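Local coordinates for exotoxin A (Pseudomonas aeruginosa, PDB 1IKP), which enters host cells and, as a NAD-dependent ADP-ribosyltransferase, transfers ADP-ribose to elongation factor 2, stopping protein synthesis, at residues N9-A12 with K13-L17; Y502-R505 with S506-P509. The protein carries 2 engineered substitutions. One frame throughout, in Å; residues are numbered along the deposited sequence.

Interaction 1 (residues 9-17) and interaction 2 (residues 502-509) are local turns in two different domains of one chain, with centres 52 Å apart and nearest atoms about 43 Å apart, so neither can touch the other. Interaction 1 comes first along the chain, in the receptor-binding domain, where helix 7-10 turns into strand 14-18 of the large mixed sheet. Interaction 2 follows far later, in the catalytic domain, where strand 497-504 of a three-stranded antiparallel sheet ends and the chain turns toward strand 511-513 of a four-stranded mixed one. A disulfide closes the first turn, whereas the second holds the backbone and serine hydrogen bonds of a 3-10 turn. Such separation fits a modular toxin whose binding and enzymatic domains fold around their own sheets.

Interaction 1 of 2, residues N9-A12 with K13-L17; sequences NECA and KACVL
Cys11 and Cys15 are joined by a disulfide, SG to SG 2.0 Å, that closes a small ring where helix 7-10 gives way to strand 14-18. The torsion about the S-S bond, 89°, is close to the relaxed right angle, so the short loop imposes little twist on it. The two half-cystines enter differently: SG of Cys11 lies beside its own backbone N (chi1 -51°), whereas SG of Cys15 sits between its N and carbonyl carbon (chi1 70°), which swings it back toward the helix end. CB of Cys15 lies 3.3 Å from Glu10 O.

Lys13 occupies the bend itself, and its side chain is extended beyond CG. No direct hydrogen bond crosses the turn; instead a water donates to Asn9 O at 2.6 Å and accepts from Lys13 N at 3.2 Å, tying the last helical turn to the bend. Both cysteine side chains touch Ile167 of strand 164-176. The arrangement is a short disulfide loop, Cys11 to Cys15, linking helix 7-10 to strand 14-18, which pairs antiparallel with strand 164-176 in the binding domain, a member of the concanavalin clan.

Interaction 2 of 2, residues Y502-R505 with S506-P509; sequences YVPR and SSLP
Pro504 O is gripped twice by Ser507, through the hydroxyl OG at 2.8 Å and the backbone N at 2.9 Å. The two donors approach differently: OG lies in the carbonyl plane with a C=O...donor angle of 158°, whereas the amide stands well above that plane. Ser507 can reach back because its OG lies between its own backbone N and carbonyl carbon (chi1 78°). Ser507 OG also lies 3.2 Å from CG2 of Val503.

One residue on, Leu508 N donates to Arg505 O at 2.9 Å, a fairly straight bond with an N-H...O angle of 163°. These successive i to i+3 backbone bonds are the signature of a 3-10 turn. The Arg505 chain bends at chi3, and CD1 of Leu508 lies over one face of the guanidinium, 3.8 Å from its plane and displaced from the centre toward the NH2 side. OG of Ser506 rests 3.6 Å from CB of Pro504.

Strand 497-504 thus ends in a 3-10 turn before strand 511-513. Val503 packs on Val435 and Val437 of the antiparallel strand 434-442, Pro504 touches Tyr434 of that strand, and Leu508 meets Pro598 from a loop near the chain's C-terminus.

Interaction 1 of 2, residues N9-A12 with K13-L17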
ATOM      1  N   ASN A   9      31.514 -17.340 -10.224  1.00 26.36           N
ATOM      2  CA  ASN A   9      32.622 -18.173  -9.804  1.00 30.19           C
ATOM      3  C   ASN A   9      33.790 -17.342  -9.307  1.00 28.92           C
ATOM      4  O   ASN A   9      34.411 -17.686  -8.305  1.00 30.55           O
ATOM      5  CB  ASN A   9      33.057 -19.091 -10.943  1.00 41.20           C
ATOM      6  CG  ASN A   9      32.135 -20.284 -11.099  1.00 47.92           C
ATOM      7  OD1 ASN A   9      32.000 -21.098 -10.184  1.00 53.32           O
ATOM      8  ND2 ASN A   9      31.490 -20.391 -12.254  1.00 52.68           N
ATOM      9  N   GLU A  10      34.057 -16.228  -9.977  1.00 23.41           N
ATOM     10  CA  GLU A  10      35.184 -15.371  -9.618  1.00 22.66           C
ATOM     11  C   GLU A  10      34.883 -14.321  -8.561  1.00 22.19           C
ATOM     12  O   GLU A  10      35.775 -13.881  -7.841  1.00 19.19           O
ATOM     13  CB  GLU A  10      35.711 -14.658 -10.861  1.00 24.42           C
ATOM     14  CG  GLU A  10      36.317 -15.558 -11.918  1.00 30.65           C
ATOM     15  CD  GLU A  10      36.381 -14.884 -13.281  1.00 32.03           C
ATOM     16  OE1 GLU A  10      36.648 -13.667 -13.343  1.00 35.03           O
ATOM     17  OE2 GLU A  10      36.178 -15.581 -14.291  1.00 36.49           O
ATOM     18  N   CYS A  11      33.628 -13.898  -8.475  1.00 18.57           N
ATOM     19  CA  CYS A  11      33.275 -12.862  -7.525  1.00 18.62           C
ATOM     20  C   CYS A  11      32.430 -13.329  -6.345  1.00 18.27           C
ATOM     21  O   CYS A  11      31.872 -12.497  -5.623  1.00 20.16           O
ATOM     22  CB  CYS A  11      32.575 -11.716  -8.270  1.00 19.23           C
ATOM     23  SG  CYS A  11      33.485 -11.098  -9.731  1.00 19.55           S
ATOM     24  N   ALA A  12      32.326 -14.646  -6.153  1.00 16.99           N
ATOM     25  CA  ALA A  12      31.557 -15.188  -5.038  1.00 16.68           C
ATOM     26  C   ALA A  12      32.234 -14.802  -3.731  1.00 18.83           C
ATOM     27  O   ALA A  12      31.576 -14.510  -2.729  1.00 18.26           O
ATOM     28  CB  ALA A  12      31.434 -16.710  -5.152  1.00 17.55           C
ATOM     29  N   LYS A  13      33.566 -14.812  -3.740  1.00 20.36           N
ATOM     30  CA  LYS A  13      34.316 -14.406  -2.566  1.00 23.05           C
ATOM     31  C   LYS A  13      34.737 -12.964  -2.785  1.00 22.82           C
ATOM     32  O   LYS A  13      34.253 -12.065  -2.093  1.00 23.35           O
ATOM     33  CB  LYS A  13      35.547 -15.293  -2.359  1.00 25.91           C
ATOM     34  CG  LYS A  13      35.227 -16.705  -1.900  1.00 33.19           C
ATOM     35  CD  LYS A  13      36.485 -17.445  -1.464  1.00 37.35           C
ATOM     36  CE  LYS A  13      36.169 -18.860  -0.999  1.00 39.30           C
ATOM     37  NZ  LYS A  13      37.381 -19.560  -0.489  1.00 41.05           N
ATOM     38  N   ALA A  14      35.618 -12.746  -3.760  1.00 20.13           N
ATOM     39  CA  ALA A  14      36.084 -11.400  -4.080  1.00 20.93           C
ATOM     40  C   ALA A  14      36.830 -11.375  -5.402  1.00 20.19           C
ATOM     41  O   ALA A  14      37.603 -12.284  -5.703  1.00 22.61           O
ATOM     42  CB  ALA A  14      36.984 -10.866  -2.968  1.00 24.02           C
ATOM     43  N   CYS A  15      36.581 -10.341  -6.196  1.00 20.44           N
ATOM     44  CA  CYS A  15      37.246 -10.176  -7.479  1.00 19.52           C
ATOM     45  C   CYS A  15      37.481  -8.686  -7.699  1.00 19.46           C
ATOM     46  O   CYS A  15      36.801  -7.848  -7.110  1.00 20.65           O
ATOM     47  CB  CYS A  15      36.398 -10.745  -8.631  1.00 20.68           C
ATOM     48  SG  CYS A  15      34.883  -9.787  -9.009  1.00 21.90           S
ATOM     49  N   VAL A  16      38.474  -8.366  -8.518  1.00 19.87           N
ATOM     50  CA  VAL A  16      38.784  -6.988  -8.871  1.00 17.92           C
ATOM     51  C   VAL A  16      38.762  -6.995 -10.388  1.00 19.14           C
ATOM     52  O   VAL A  16      39.613  -7.613 -11.027  1.00 20.70           O
ATOM     53  CB  VAL A  16      40.184  -6.538  -8.373  1.00 18.16           C
ATOM     54  CG1 VAL A  16      40.484  -5.125  -8.886  1.00 21.18           C
ATOM     55  CG2 VAL A  16      40.224  -6.555  -6.847  1.00 20.91           C
ATOM     56  N   LEU A  17      37.763  -6.326 -10.959  1.00 18.75           N
ATOM     57  CA  LEU A  17      37.590  -6.282 -12.405  1.00 17.55           C
ATOM     58  C   LEU A  17      38.263  -5.095 -13.074  1.00 17.04           C
ATOM     59  O   LEU A  17      38.008  -3.950 -12.719  1.00 16.74           O
ATOM     60  CB  LEU A  17      36.094  -6.261 -12.745  1.00 19.27           C
ATOM     61  CG  LEU A  17      35.309  -7.539 -12.464  1.00 21.66           C
ATOM     62  CD1 LEU A  17      33.819  -7.267 -12.681  1.00 23.90           C
ATOM     63  CD2 LEU A  17      35.779  -8.644 -13.398  1.00 26.15           C
TER
HETATM   64  O   HOH W   1      35.023 -16.404  -6.083  1.00 30.74           O

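Interaction 2 of 2, residues Y502-R505 with S506-P509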
ATOM      1  N   TYR A 502     -11.847  -0.987  15.045  1.00  8.01           N
ATOM      2  CA  TYR A 502     -10.884  -1.220  16.107  1.00  9.10           C
ATOM      3  C   TYR A 502      -9.649  -0.363  15.894  1.00  9.64           C
ATOM      4  O   TYR A 502      -9.300  -0.030  14.758  1.00  8.11           O
ATOM      5  CB  TYR A 502     -10.422  -2.682  16.070  1.00  8.86           C
ATOM      6  CG  TYR A 502     -11.467  -3.689  16.450  1.00  8.88           C
ATOM      7  CD1 TYR A 502     -12.506  -3.992  15.577  1.00  8.85           C
ATOM      8  CD2 TYR A 502     -11.459  -4.299  17.702  1.00  9.43           C
ATOM      9  CE1 TYR A 502     -13.521  -4.881  15.946  1.00  9.59           C
ATOM     10  CE2 TYR A 502     -12.474  -5.198  18.090  1.00 10.30           C
ATOM     11  CZ  TYR A 502     -13.498  -5.479  17.203  1.00 10.77           C
ATOM     12  OH  TYR A 502     -14.504  -6.349  17.556  1.00 10.95           O
ATOM     13  N   VAL A 503      -8.971  -0.035  16.992  1.00  9.77           N
ATOM     14  CA  VAL A 503      -7.715   0.694  16.919  1.00  9.65           C
ATOM     15  C   VAL A 503      -6.721   0.048  17.896  1.00  9.53           C
ATOM     16  O   VAL A 503      -7.103  -0.722  18.778  1.00 10.47           O
ATOM     17  CB  VAL A 503      -7.840   2.177  17.328  1.00  9.22           C
ATOM     18  CG1 VAL A 503      -8.673   2.923  16.324  1.00 11.11           C
ATOM     19  CG2 VAL A 503      -8.403   2.291  18.746  1.00 11.50           C
ATOM     20  N   PRO A 504      -5.422   0.307  17.720  1.00 11.10           N
ATOM     21  CA  PRO A 504      -4.463  -0.277  18.663  1.00 12.27           C
ATOM     22  C   PRO A 504      -4.757   0.358  20.034  1.00 10.48           C
ATOM     23  O   PRO A 504      -5.088   1.540  20.106  1.00 11.81           O
ATOM     24  CB  PRO A 504      -3.110   0.207  18.141  1.00 11.79           C
ATOM     25  CG  PRO A 504      -3.346   0.380  16.688  1.00 12.18           C
ATOM     26  CD  PRO A 504      -4.742   0.963  16.589  1.00 10.19           C
ATOM     27  N   ARG A 505      -4.631  -0.412  21.113  1.00 12.00           N
ATOM     28  CA  ARG A 505      -4.863   0.158  22.434  1.00 12.10           C
ATOM     29  C   ARG A 505      -3.909   1.309  22.695  1.00 13.21           C
ATOM     30  O   ARG A 505      -4.242   2.234  23.429  1.00 13.35           O
ATOM     31  CB  ARG A 505      -4.639  -0.868  23.552  1.00 13.67           C
ATOM     32  CG  ARG A 505      -5.604  -2.030  23.600  1.00 14.01           C
ATOM     33  CD  ARG A 505      -5.589  -2.717  24.986  1.00 16.12           C
ATOM     34  NE  ARG A 505      -6.177  -1.874  26.025  1.00 17.10           N
ATOM     35  CZ  ARG A 505      -7.470  -1.882  26.355  1.00 17.86           C
ATOM     36  NH1 ARG A 505      -8.312  -2.686  25.742  1.00 18.09           N
ATOM     37  NH2 ARG A 505      -7.926  -1.073  27.298  1.00 17.01           N
ATOM     38  N   SER A 506      -2.710   1.239  22.125  1.00 13.05           N
ATOM     39  CA  SER A 506      -1.744   2.314  22.320  1.00 13.65           C
ATOM     40  C   SER A 506      -2.255   3.662  21.809  1.00 14.74           C
ATOM     41  O   SER A 506      -1.693   4.699  22.162  1.00 16.56           O
ATOM     42  CB  SER A 506      -0.415   1.955  21.649  1.00 13.07           C
ATOM     43  OG  SER A 506      -0.599   1.608  20.285  1.00 16.16           O
ATOM     44  N   SER A 507      -3.318   3.661  20.995  1.00 12.50           N
ATOM     45  CA  SER A 507      -3.874   4.915  20.480  1.00 13.30           C
ATOM     46  C   SER A 507      -4.944   5.504  21.400  1.00 10.90           C
ATOM     47  O   SER A 507      -5.365   6.648  21.196  1.00 13.26           O
ATOM     48  CB  SER A 507      -4.499   4.696  19.100  1.00 13.48           C
ATOM     49  OG  SER A 507      -5.764   4.092  19.223  1.00 21.56           O
ATOM     50  N   LEU A 508      -5.378   4.750  22.414  1.00 13.98           N
ATOM     51  CA  LEU A 508      -6.442   5.256  23.292  1.00 12.37           C
ATOM     52  C   LEU A 508      -6.185   6.589  23.977  1.00 14.69           C
ATOM     53  O   LEU A 508      -7.120   7.360  24.155  1.00 14.37           O
ATOM     54  CB  LEU A 508      -6.837   4.213  24.346  1.00 14.42           C
ATOM     55  CG  LEU A 508      -7.609   2.995  23.819  1.00 14.80           C
ATOM     56  CD1 LEU A 508      -7.911   2.058  24.992  1.00 15.81           C
ATOM     57  CD2 LEU A 508      -8.906   3.432  23.102  1.00 17.64           C
ATOM     58  N   PRO A 509      -4.924   6.879  24.369  1.00 15.10           N
ATOM     59  CA  PRO A 509      -4.707   8.177  25.024  1.00 17.05           C
ATOM     60  C   PRO A 509      -5.080   9.378  24.143  1.00 15.56           C
ATOM     61  O   PRO A 509      -5.226  10.497  24.638  1.00 16.86           O
ATOM     62  CB  PRO A 509      -3.218   8.145  25.366  1.00 18.06           C
ATOM     63  CG  PRO A 509      -2.970   6.711  25.635  1.00 18.95           C
ATOM     64  CD  PRO A 509      -3.730   6.022  24.490  1.00 14.73           C
TER